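Long-range contacts in FERM, ARHGEF and pleckstrin domain-containing protein 2 (Mus musculus, PDB 4GYV), which acts as a guanine nucleotide exchange factor that activates RAC1, with roles in semaphorin responses, actin remodelling and integrin signalling: residues Y9-E14 / R161-R166; H67-R72 / Q89-I94; R166-Y171 / D180-L185. One frame throughout, in Å; residues are numbered along the deposited sequence.

The three contacts gather at one end of the elongated helical DH domain. Following the chain from the N terminus, the start of helix 7-39 meets residues 161-166 on helix 152-170 in contact 1, closing a span of 146 residues. Contact 2 falls within that span and closes a much shorter loop, bringing helix 56-77 against the start of helix 92-102. Contact 3 follows in series, where helix 178-194 folds back on helix 152-170. Contacts 1 and 3 share Arg166 and touch directly, for instance where Ile11 packs on Leu167. Contacts 2 and 3 are joined by a salt bridge between Arg90 and Asp180.

Contact 1 of 3, residues Y9-E14 / R161-R166; sequences YFIAKE and RLLLSR
Ile11 and Leu163 mark the point where the helical segments 9-14 and 161-166 face each other, nearly antiparallel at 167°, their axes 10.3 Å apart and these two CA atoms separated by 6.9 Å. At such spacing the contact is made by side chains. Those of Ile11 and Leu163 run alongside in opposite senses, Ile11 CG2 lying 4.1 Å from Leu163 CD2. The other branch of Ile11 serves Arg166: its end, CD1, sits 3.8 Å from Arg166 CB, while CG1 comes obliquely to the guanidinium. Bends at chi2 and chi3 (chi3 -49°) swing the guanidinium round to Glu14. There OE1 accepts a hydrogen bond from NH2, part of a salt bridge, at the guanidinium edge, with the carboxylate turned 44° from that plane; the modelled separation is too short to be taken literally. Glu14 OE2 instead hydrogen-bonds NE2 of His159 of a second subunit, leaving the carboxylate shared between two chains. Behind these residues, Ala12 packs on Leu73 and Trp76 of helix 56-77, and Leu164 turns to helices 92-102 and 178-194, so the pair is set into the surrounding helical bundle.

Contact 2 of 3, residues H67-R72 / Q89-I94; sequences HEVEQR and QRIGDI
Arg72 of helix 56-77 holds residues 89-94 by charge and by hydrogen bonds. Its CG stands anti to the backbone N (chi1 173°), and bends at chi2 and chi3 bring the guanidinium to Asp93. The group meets the carboxylate end-on, the two planes 27° apart: NH1 lies 2.9 Å from Asp93 OD1 and NH2 2.8 Å from OD2, each on the syn side of its oxygen. NH1 also donates to Arg90 O at 2.9 Å, in the guanidinium plane but well above the carbonyl plane. Two acceptors three residues apart, a loop carbonyl and a carboxylate, thus fix the rotation of the group. The side chain of Arg90, salt-bridged to Asp180 as well, adds a second positive charge, NH1 standing 3.0 Å from Asp93 OD2, which lies far out of the Arg90 guanidinium plane, an attraction of charges alone.

Apolar contacts lie beneath. Ile94 CD1 sits over the centre of one face of the Arg72 guanidinium and touches Arg72 CB at 3.6 Å. Ile94 CG2 reaches CG2 of Val69 at 4.2 Å and packs on Glu68, whose carboxylate is salt-bridged to Arg97. Ile91 CD1 lies 4.1 Å from Arg72 CG.

Asp177 accepts hydrogen bonds from the backbone N of Ile91, the N-cap residue, and of Gly92. A three-residue salt-bridge network, Arg72-Asp93-Arg90, clasps the first turn of helix 92-102 to helix 56-77 in the all-helical DH fold.

Contact 3 of 3, residues R166-Y171 / D180-L185; sequences RLCAHY and DCHEAL
Cys181 begins the contact: its sulfur touches Leu167 of helix 152-170 and Tyr171 just beyond that helix's end. SG lies 3.9 Å from Leu167 CD1 and 3.8 Å from Tyr171 CE2, approaching the tyrosine ring at its edge in a sulfur-aromatic contact. In return, Cys168 SG rests 3.4 Å from Cys181 O and 4.0 Å from Cys181 CB; the two cysteines thus meet through sulfur against backbone and methylene.

At His182 the same Cys168 sulfur passes over a ring face. SG stands 3.9 Å from the centroid of the imidazole of His182, 20° off the normal and displaced toward the CD2 side, while Cys168 CB makes a CH-pi contact with the same ring nearer NE2. With SG anti to the carbonyl carbon of Cys168 (chi1 -77°), the sulfur points across to helix 178-194, where ring and backbone receive it together. Tyr178 meets the imidazole as well. Replacing His182 by an alanine would probably leave Cys168 SG and CB without their aromatic lid and open a gap at this partly exposed edge.

One turn later Leu185 closes the row. Its CG is anti to the backbone N, and from there CD2 reaches Cys168 SG at 3.8 Å. Cys168 is thus the centre of the contact, touched by Cys181, His182 and Leu185, and no hydrogen bond crosses between the segments.

The axes of the two helical segments approach to 9.1 Å and cross at -145°. Since only a short connection separates helices 152-170 and 178-194, they form an antiparallel helical hairpin within the DH domain, packed together by sulfur, aromatic and leucine contacts.

Contact 1 of 3, residues Y9-E14 / R161-R166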
loop_
_atom_site.group_PDB
_atom_site.type_symbol
_atom_site.label_atom_id
_atom_site.label_comp_id
_atom_site.label_asym_id
_atom_site.label_seq_id
_atom_site.Cartn_x
_atom_site.Cartn_y
_atom_site.Cartn_z
ATOM N N TYR A 9 -11.899 -11.200 18.158
ATOM C CA TYR A 9 -10.701 -10.626 17.543
ATOM C C TYR A 9 -10.772 -10.733 16.014
ATOM O O TYR A 9 -10.533 -9.752 15.315
ATOM C CB TYR A 9 -9.383 -11.203 18.096
ATOM C CG TYR A 9 -8.198 -10.768 17.259
ATOM C CD1 TYR A 9 -7.722 -9.477 17.327
ATOM C CD2 TYR A 9 -7.606 -11.629 16.346
ATOM C CE1 TYR A 9 -6.671 -9.058 16.520
ATOM C CE2 TYR A 9 -6.560 -11.219 15.548
ATOM C CZ TYR A 9 -6.091 -9.934 15.631
ATOM O OH TYR A 9 -5.045 -9.518 14.819
ATOM N N PHE A 10 -11.132 -11.906 15.495
ATOM C CA PHE A 10 -11.241 -12.078 14.045
ATOM C C PHE A 10 -12.236 -11.125 13.384
ATOM O O PHE A 10 -11.944 -10.546 12.356
ATOM C CB PHE A 10 -11.551 -13.514 13.670
ATOM C CG PHE A 10 -10.443 -14.480 14.000
ATOM C CD1 PHE A 10 -9.174 -14.308 13.477
ATOM C CD2 PHE A 10 -10.678 -15.587 14.812
ATOM C CE1 PHE A 10 -8.148 -15.206 13.775
ATOM C CE2 PHE A 10 -9.660 -16.489 15.106
ATOM C CZ PHE A 10 -8.392 -16.293 14.598
ATOM N N ILE A 11 -13.403 -10.936 13.977
ATOM C CA ILE A 11 -14.367 -10.013 13.392
ATOM C C ILE A 11 -13.790 -8.610 13.374
ATOM O O ILE A 11 -13.862 -7.922 12.364
ATOM C CB ILE A 11 -15.697 -10.025 14.142
ATOM C CG1 ILE A 11 -16.343 -11.385 14.031
ATOM C CG2 ILE A 11 -16.641 -8.971 13.596
ATOM C CD1 ILE A 11 -17.404 -11.587 15.077
ATOM N N ALA A 12 -13.184 -8.202 14.479
ATOM C CA ALA A 12 -12.522 -6.902 14.545
ATOM C C ALA A 12 -11.521 -6.759 13.416
ATOM O O ALA A 12 -11.512 -5.760 12.701
ATOM C CB ALA A 12 -11.823 -6.717 15.879
ATOM N N LYS A 13 -10.694 -7.776 13.234
ATOM C CA LYS A 13 -9.676 -7.704 12.207
ATOM C C LYS A 13 -10.308 -7.688 10.807
ATOM O O LYS A 13 -9.832 -6.978 9.915
ATOM C CB LYS A 13 -8.671 -8.832 12.371
ATOM C CG LYS A 13 -7.421 -8.576 11.569
ATOM C CD LYS A 13 -6.241 -8.007 12.361
ATOM C CE LYS A 13 -5.244 -7.329 11.391
ATOM N NZ LYS A 13 -3.839 -7.858 11.471
ATOM N N GLU A 14 -11.397 -8.436 10.633
ATOM C CA GLU A 14 -12.143 -8.437 9.379
ATOM C C GLU A 14 -12.730 -7.041 9.098
ATOM O O GLU A 14 -12.711 -6.566 7.963
ATOM C CB GLU A 14 -13.245 -9.520 9.383
ATOM C CG GLU A 14 -12.749 -10.986 9.234
ATOM C CD GLU A 14 -13.796 -12.058 9.653
ATOM O OE1 GLU A 14 -14.957 -11.686 9.950
ATOM O OE2 GLU A 14 -13.468 -13.281 9.674
ATOM N N ARG A 161 -23.885 -4.133 9.200
ATOM C CA ARG A 161 -24.995 -4.769 9.905
ATOM C C ARG A 161 -24.668 -6.243 10.088
ATOM O O ARG A 161 -25.004 -6.844 11.100
ATOM C CB ARG A 161 -26.318 -4.606 9.143
ATOM C CG ARG A 161 -27.588 -4.977 9.943
ATOM C CD ARG A 161 -28.622 -5.771 9.121
ATOM N NE ARG A 161 -29.135 -5.059 7.939
ATOM C CZ ARG A 161 -29.123 -5.548 6.693
ATOM N NH1 ARG A 161 -28.616 -6.756 6.452
ATOM N NH2 ARG A 161 -29.612 -4.835 5.680
ATOM N N LEU A 162 -23.989 -6.812 9.103
ATOM C CA LEU A 162 -23.670 -8.226 9.100
ATOM C C LEU A 162 -22.663 -8.532 10.175
ATOM O O LEU A 162 -22.847 -9.460 10.967
ATOM C CB LEU A 162 -23.058 -8.589 7.762
ATOM C CG LEU A 162 -23.922 -9.425 6.851
ATOM C CD1 LEU A 162 -23.873 -10.835 7.420
ATOM C CD2 LEU A 162 -25.358 -8.826 6.804
ATOM N N LEU A 163 -21.589 -7.740 10.168
ATOM C CA LEU A 163 -20.477 -7.855 11.102
ATOM C C LEU A 163 -20.919 -7.655 12.551
ATOM O O LEU A 163 -20.567 -8.441 13.421
ATOM C CB LEU A 163 -19.372 -6.870 10.716
ATOM C CG LEU A 163 -18.618 -7.204 9.418
ATOM C CD1 LEU A 163 -18.113 -5.949 8.728
ATOM C CD2 LEU A 163 -17.467 -8.192 9.650
ATOM N N LEU A 164 -21.694 -6.613 12.811
ATOM C CA LEU A 164 -22.244 -6.423 14.143
ATOM C C LEU A 164 -23.156 -7.578 14.566
ATOM O O LEU A 164 -23.213 -7.953 15.736
ATOM C CB LEU A 164 -22.951 -5.078 14.231
ATOM C CG LEU A 164 -21.884 -4.022 14.502
ATOM C CD1 LEU A 164 -22.270 -2.638 14.009
ATOM C CD2 LEU A 164 -21.619 -4.006 15.999
ATOM N N SER A 165 -23.847 -8.169 13.609
ATOM C CA SER A 165 -24.669 -9.321 13.922
ATOM C C SER A 165 -23.838 -10.461 14.456
ATOM O O SER A 165 -24.253 -11.159 15.373
ATOM C CB SER A 165 -25.427 -9.785 12.696
ATOM O OG SER A 165 -26.457 -8.864 12.414
ATOM N N ARG A 166 -22.661 -10.652 13.882
ATOM C CA ARG A 166 -21.840 -11.782 14.264
ATOM C C ARG A 166 -21.282 -11.576 15.661
ATOM O O ARG A 166 -21.238 -12.515 16.474
ATOM C CB ARG A 166 -20.709 -11.951 13.278
ATOM C CG ARG A 166 -21.136 -11.908 11.835
ATOM C CD ARG A 166 -20.524 -13.059 11.052
ATOM N NE ARG A 166 -19.089 -13.186 11.288
ATOM C CZ ARG A 166 -18.167 -12.488 10.638
ATOM N NH1 ARG A 166 -18.530 -11.610 9.685
ATOM N NH2 ARG A 166 -16.886 -12.691 10.931
#

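Contact 2 of 3, residues H67-R72 / Q89-I94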
loop_
_atom_site.group_PDB
_atom_site.type_symbol
_atom_site.label_atom_id
_atom_site.label_comp_id
_atom_site.label_asym_id
_atom_site.label_seq_id
_atom_site.Cartn_x
_atom_site.Cartn_y
_atom_site.Cartn_z
ATOM N N HIS A 67 -9.476 5.249 11.412
ATOM C CA HIS A 67 -8.434 5.721 12.306
ATOM C C HIS A 67 -8.607 5.154 13.706
ATOM O O HIS A 67 -7.637 4.765 14.361
ATOM C CB HIS A 67 -8.447 7.233 12.357
ATOM C CG HIS A 67 -7.341 7.801 13.176
ATOM N ND1 HIS A 67 -7.521 8.213 14.483
ATOM C CD2 HIS A 67 -6.035 8.008 12.885
ATOM C CE1 HIS A 67 -6.377 8.665 14.955
ATOM N NE2 HIS A 67 -5.461 8.550 14.007
ATOM N N GLU A 68 -9.858 5.108 14.148
ATOM C CA GLU A 68 -10.183 4.641 15.474
ATOM C C GLU A 68 -10.039 3.121 15.551
ATOM O O GLU A 68 -9.489 2.585 16.517
ATOM C CB GLU A 68 -11.583 5.096 15.845
ATOM C CG GLU A 68 -11.671 6.574 16.177
ATOM C CD GLU A 68 -13.086 7.018 16.546
ATOM O OE1 GLU A 68 -13.845 6.204 17.107
ATOM O OE2 GLU A 68 -13.453 8.178 16.255
ATOM N N VAL A 69 -10.496 2.432 14.514
ATOM C CA VAL A 69 -10.398 0.981 14.488
ATOM C C VAL A 69 -8.941 0.529 14.460
ATOM O O VAL A 69 -8.581 -0.446 15.105
ATOM C CB VAL A 69 -11.186 0.370 13.314
ATOM C CG1 VAL A 69 -10.961 -1.098 13.240
ATOM C CG2 VAL A 69 -12.670 0.633 13.487
ATOM N N GLU A 70 -8.098 1.266 13.749
ATOM C CA GLU A 70 -6.689 0.909 13.622
ATOM C C GLU A 70 -5.916 1.034 14.930
ATOM O O GLU A 70 -5.058 0.191 15.235
ATOM C CB GLU A 70 -6.025 1.774 12.554
ATOM C CG GLU A 70 -5.740 1.019 11.273
ATOM C CD GLU A 70 -5.389 1.932 10.114
ATOM O OE1 GLU A 70 -5.197 3.157 10.346
ATOM O OE2 GLU A 70 -5.308 1.411 8.974
ATOM N N GLN A 71 -6.205 2.099 15.681
ATOM C CA GLN A 71 -5.557 2.346 16.956
ATOM C C GLN A 71 -5.849 1.157 17.830
ATOM O O GLN A 71 -4.961 0.585 18.460
ATOM C CB GLN A 71 -6.192 3.540 17.637
ATOM C CG GLN A 71 -5.466 4.864 17.570
ATOM C CD GLN A 71 -6.034 5.834 18.606
ATOM O OE1 GLN A 71 -6.957 6.604 18.325
ATOM N NE2 GLN A 71 -5.509 5.767 19.825
ATOM N N ARG A 72 -7.128 0.798 17.852
ATOM C CA ARG A 72 -7.641 -0.154 18.810
ATOM C C ARG A 72 -7.090 -1.528 18.508
ATOM O O ARG A 72 -6.623 -2.213 19.404
ATOM C CB ARG A 72 -9.163 -0.153 18.801
ATOM C CG ARG A 72 -9.789 -1.225 19.649
ATOM C CD ARG A 72 -9.427 -1.050 21.106
ATOM N NE ARG A 72 -9.881 0.235 21.623
ATOM C CZ ARG A 72 -11.112 0.488 22.068
ATOM N NH1 ARG A 72 -12.051 -0.448 22.079
ATOM N NH2 ARG A 72 -11.413 1.698 22.501
ATOM N N GLN A 89 -9.081 -4.972 24.498
ATOM C CA GLN A 89 -9.493 -6.167 23.767
ATOM C C GLN A 89 -10.976 -6.208 23.462
ATOM O O GLN A 89 -11.678 -7.193 23.723
ATOM C CB GLN A 89 -8.959 -7.411 24.443
ATOM C CG GLN A 89 -7.467 -7.420 24.271
ATOM C CD GLN A 89 -6.738 -8.454 25.070
ATOM O OE1 GLN A 89 -7.340 -9.366 25.626
ATOM N NE2 GLN A 89 -5.410 -8.320 25.130
ATOM N N ARG A 90 -11.435 -5.114 22.866
ATOM C CA ARG A 90 -12.826 -4.977 22.489
ATOM C C ARG A 90 -12.935 -3.919 21.422
ATOM O O ARG A 90 -11.966 -3.224 21.148
ATOM C CB ARG A 90 -13.660 -4.597 23.695
ATOM C CG ARG A 90 -13.160 -3.395 24.369
ATOM C CD ARG A 90 -14.229 -2.840 25.238
ATOM N NE ARG A 90 -13.949 -1.457 25.617
ATOM C CZ ARG A 90 -14.903 -0.585 25.921
ATOM N NH1 ARG A 90 -14.574 0.667 26.259
ATOM N NH2 ARG A 90 -16.188 -0.977 25.864
ATOM N N ILE A 91 -14.120 -3.790 20.836
ATOM C CA ILE A 91 -14.297 -2.971 19.648
ATOM C C ILE A 91 -15.643 -2.243 19.682
ATOM O O ILE A 91 -15.858 -1.263 18.956
ATOM C CB ILE A 91 -14.217 -3.854 18.385
ATOM C CG1 ILE A 91 -14.090 -3.011 17.128
ATOM C CG2 ILE A 91 -15.457 -4.729 18.280
ATOM C CD1 ILE A 91 -12.863 -2.206 17.097
ATOM N N GLY A 92 -16.534 -2.716 20.547
ATOM C CA GLY A 92 -17.926 -2.292 20.542
ATOM C C GLY A 92 -18.176 -0.833 20.861
ATOM O O GLY A 92 -19.115 -0.236 20.347
ATOM N N ASP A 93 -17.348 -0.259 21.722
ATOM C CA ASP A 93 -17.473 1.152 22.065
ATOM C C ASP A 93 -17.249 2.016 20.837
ATOM O O ASP A 93 -17.952 3.009 20.632
ATOM C CB ASP A 93 -16.474 1.541 23.157
ATOM C CG ASP A 93 -15.076 0.995 22.903
ATOM O OD1 ASP A 93 -14.939 -0.042 22.210
ATOM O OD2 ASP A 93 -14.111 1.598 23.412
ATOM N N ILE A 94 -16.269 1.618 20.027
ATOM C CA ILE A 94 -15.913 2.333 18.817
ATOM C C ILE A 94 -17.019 2.178 17.768
ATOM O O ILE A 94 -17.488 3.166 17.205
ATOM C CB ILE A 94 -14.547 1.851 18.303
ATOM C CG1 ILE A 94 -13.481 2.213 19.325
ATOM C CG2 ILE A 94 -14.199 2.448 16.942
ATOM C CD1 ILE A 94 -12.136 1.817 18.919
#

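Contact 3 of 3, residues R166-Y171 / D180-L185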
loop_
_atom_site.group_PDB
_atom_site.type_symbol
_atom_site.label_atom_id
_atom_site.label_comp_id
_atom_site.label_asym_id
_atom_site.label_seq_id
_atom_site.Cartn_x
_atom_site.Cartn_y
_atom_site.Cartn_z
ATOM N N ARG A 166 -22.661 -10.652 13.882
ATOM C CA ARG A 166 -21.840 -11.782 14.264
ATOM C C ARG A 166 -21.282 -11.576 15.661
ATOM O O ARG A 166 -21.238 -12.515 16.474
ATOM C CB ARG A 166 -20.709 -11.951 13.278
ATOM C CG ARG A 166 -21.136 -11.908 11.835
ATOM C CD ARG A 166 -20.524 -13.059 11.052
ATOM N NE ARG A 166 -19.089 -13.186 11.288
ATOM C CZ ARG A 166 -18.167 -12.488 10.638
ATOM N NH1 ARG A 166 -18.530 -11.610 9.685
ATOM N NH2 ARG A 166 -16.886 -12.691 10.931
ATOM N N LEU A 167 -20.850 -10.344 15.925
ATOM C CA LEU A 167 -20.354 -9.959 17.241
ATOM C C LEU A 167 -21.443 -10.160 18.276
ATOM O O LEU A 167 -21.204 -10.754 19.318
ATOM C CB LEU A 167 -19.894 -8.495 17.266
ATOM C CG LEU A 167 -18.473 -8.171 16.813
ATOM C CD1 LEU A 167 -18.234 -6.672 16.840
ATOM C CD2 LEU A 167 -17.474 -8.880 17.700
ATOM N N CYS A 168 -22.642 -9.658 17.989
ATOM C CA CYS A 168 -23.725 -9.747 18.949
ATOM C C CYS A 168 -24.045 -11.194 19.214
ATOM O O CYS A 168 -24.221 -11.605 20.359
ATOM C CB CYS A 168 -24.948 -8.998 18.454
ATOM S SG CYS A 168 -24.791 -7.218 18.631
ATOM N N ALA A 169 -24.076 -11.980 18.148
ATOM C CA ALA A 169 -24.289 -13.413 18.273
ATOM C C ALA A 169 -23.174 -14.116 19.044
ATOM O O ALA A 169 -23.385 -15.160 19.625
ATOM C CB ALA A 169 -24.439 -14.016 16.922
ATOM N N HIS A 170 -21.979 -13.550 19.040
ATOM C CA HIS A 170 -20.845 -14.220 19.652
ATOM C C HIS A 170 -20.763 -13.982 21.158
ATOM O O HIS A 170 -20.543 -14.906 21.940
ATOM C CB HIS A 170 -19.549 -13.765 18.989
ATOM C CG HIS A 170 -18.333 -14.062 19.804
ATOM N ND1 HIS A 170 -17.814 -15.333 19.925
ATOM C CD2 HIS A 170 -17.552 -13.260 20.568
ATOM C CE1 HIS A 170 -16.753 -15.296 20.712
ATOM N NE2 HIS A 170 -16.573 -14.050 21.118
ATOM N N TYR A 171 -20.936 -12.728 21.552
ATOM C CA TYR A 171 -20.816 -12.319 22.944
ATOM C C TYR A 171 -21.979 -12.851 23.772
ATOM O O TYR A 171 -23.124 -12.928 23.298
ATOM C CB TYR A 171 -20.770 -10.791 23.031
ATOM C CG TYR A 171 -19.438 -10.163 22.648
ATOM C CD1 TYR A 171 -18.251 -10.618 23.206
ATOM C CD2 TYR A 171 -19.367 -9.098 21.755
ATOM C CE1 TYR A 171 -17.036 -10.048 22.885
ATOM C CE2 TYR A 171 -18.138 -8.519 21.426
ATOM C CZ TYR A 171 -16.977 -9.010 22.003
ATOM O OH TYR A 171 -15.743 -8.476 21.721
ATOM N N ASP A 180 -22.420 -2.522 24.271
ATOM C CA ASP A 180 -22.025 -1.573 23.259
ATOM C C ASP A 180 -22.292 -2.147 21.870
ATOM O O ASP A 180 -22.641 -1.418 20.952
ATOM C CB ASP A 180 -20.547 -1.183 23.414
ATOM C CG ASP A 180 -20.297 -0.226 24.578
ATOM O OD1 ASP A 180 -21.253 0.411 25.075
ATOM O OD2 ASP A 180 -19.121 -0.099 24.983
ATOM N N CYS A 181 -22.136 -3.453 21.706
ATOM C CA CYS A 181 -22.287 -4.043 20.384
ATOM C C CYS A 181 -23.743 -4.119 20.000
ATOM O O CYS A 181 -24.106 -3.867 18.850
ATOM C CB CYS A 181 -21.656 -5.425 20.322
ATOM S SG CYS A 181 -19.868 -5.366 20.133
ATOM N N HIS A 182 -24.579 -4.463 20.970
ATOM C CA HIS A 182 -26.008 -4.526 20.728
ATOM C C HIS A 182 -26.534 -3.144 20.399
ATOM O O HIS A 182 -27.338 -2.979 19.480
ATOM C CB HIS A 182 -26.749 -5.154 21.914
ATOM C CG HIS A 182 -26.846 -6.649 21.832
ATOM N ND1 HIS A 182 -28.001 -7.300 21.448
ATOM C CD2 HIS A 182 -25.929 -7.620 22.062
ATOM C CE1 HIS A 182 -27.792 -8.606 21.452
ATOM N NE2 HIS A 182 -26.543 -8.826 21.821
ATOM N N GLU A 183 -26.056 -2.150 21.131
ATOM C CA GLU A 183 -26.438 -0.773 20.865
ATOM C C GLU A 183 -26.057 -0.370 19.443
ATOM O O GLU A 183 -26.868 0.182 18.703
ATOM C CB GLU A 183 -25.808 0.166 21.895
ATOM C CG GLU A 183 -26.733 0.529 23.025
ATOM C CD GLU A 183 -28.079 0.985 22.506
ATOM O OE1 GLU A 183 -29.116 0.480 23.001
ATOM O OE2 GLU A 183 -28.097 1.842 21.591
ATOM N N ALA A 184 -24.822 -0.676 19.065
ATOM C CA ALA A 184 -24.309 -0.371 17.736
ATOM C C ALA A 184 -25.111 -1.070 16.636
ATOM O O ALA A 184 -25.393 -0.483 15.591
ATOM C CB ALA A 184 -22.840 -0.759 17.646
ATOM N N LEU A 185 -25.468 -2.327 16.869
ATOM C CA LEU A 185 -26.233 -3.061 15.884
ATOM C C LEU A 185 -27.588 -2.405 15.673
ATOM O O LEU A 185 -28.108 -2.349 14.549
ATOM C CB LEU A 185 -26.430 -4.495 16.326
ATOM C CG LEU A 185 -27.324 -5.317 15.400
ATOM C CD1 LEU A 185 -26.809 -5.309 13.986
ATOM C CD2 LEU A 185 -27.411 -6.725 15.908
#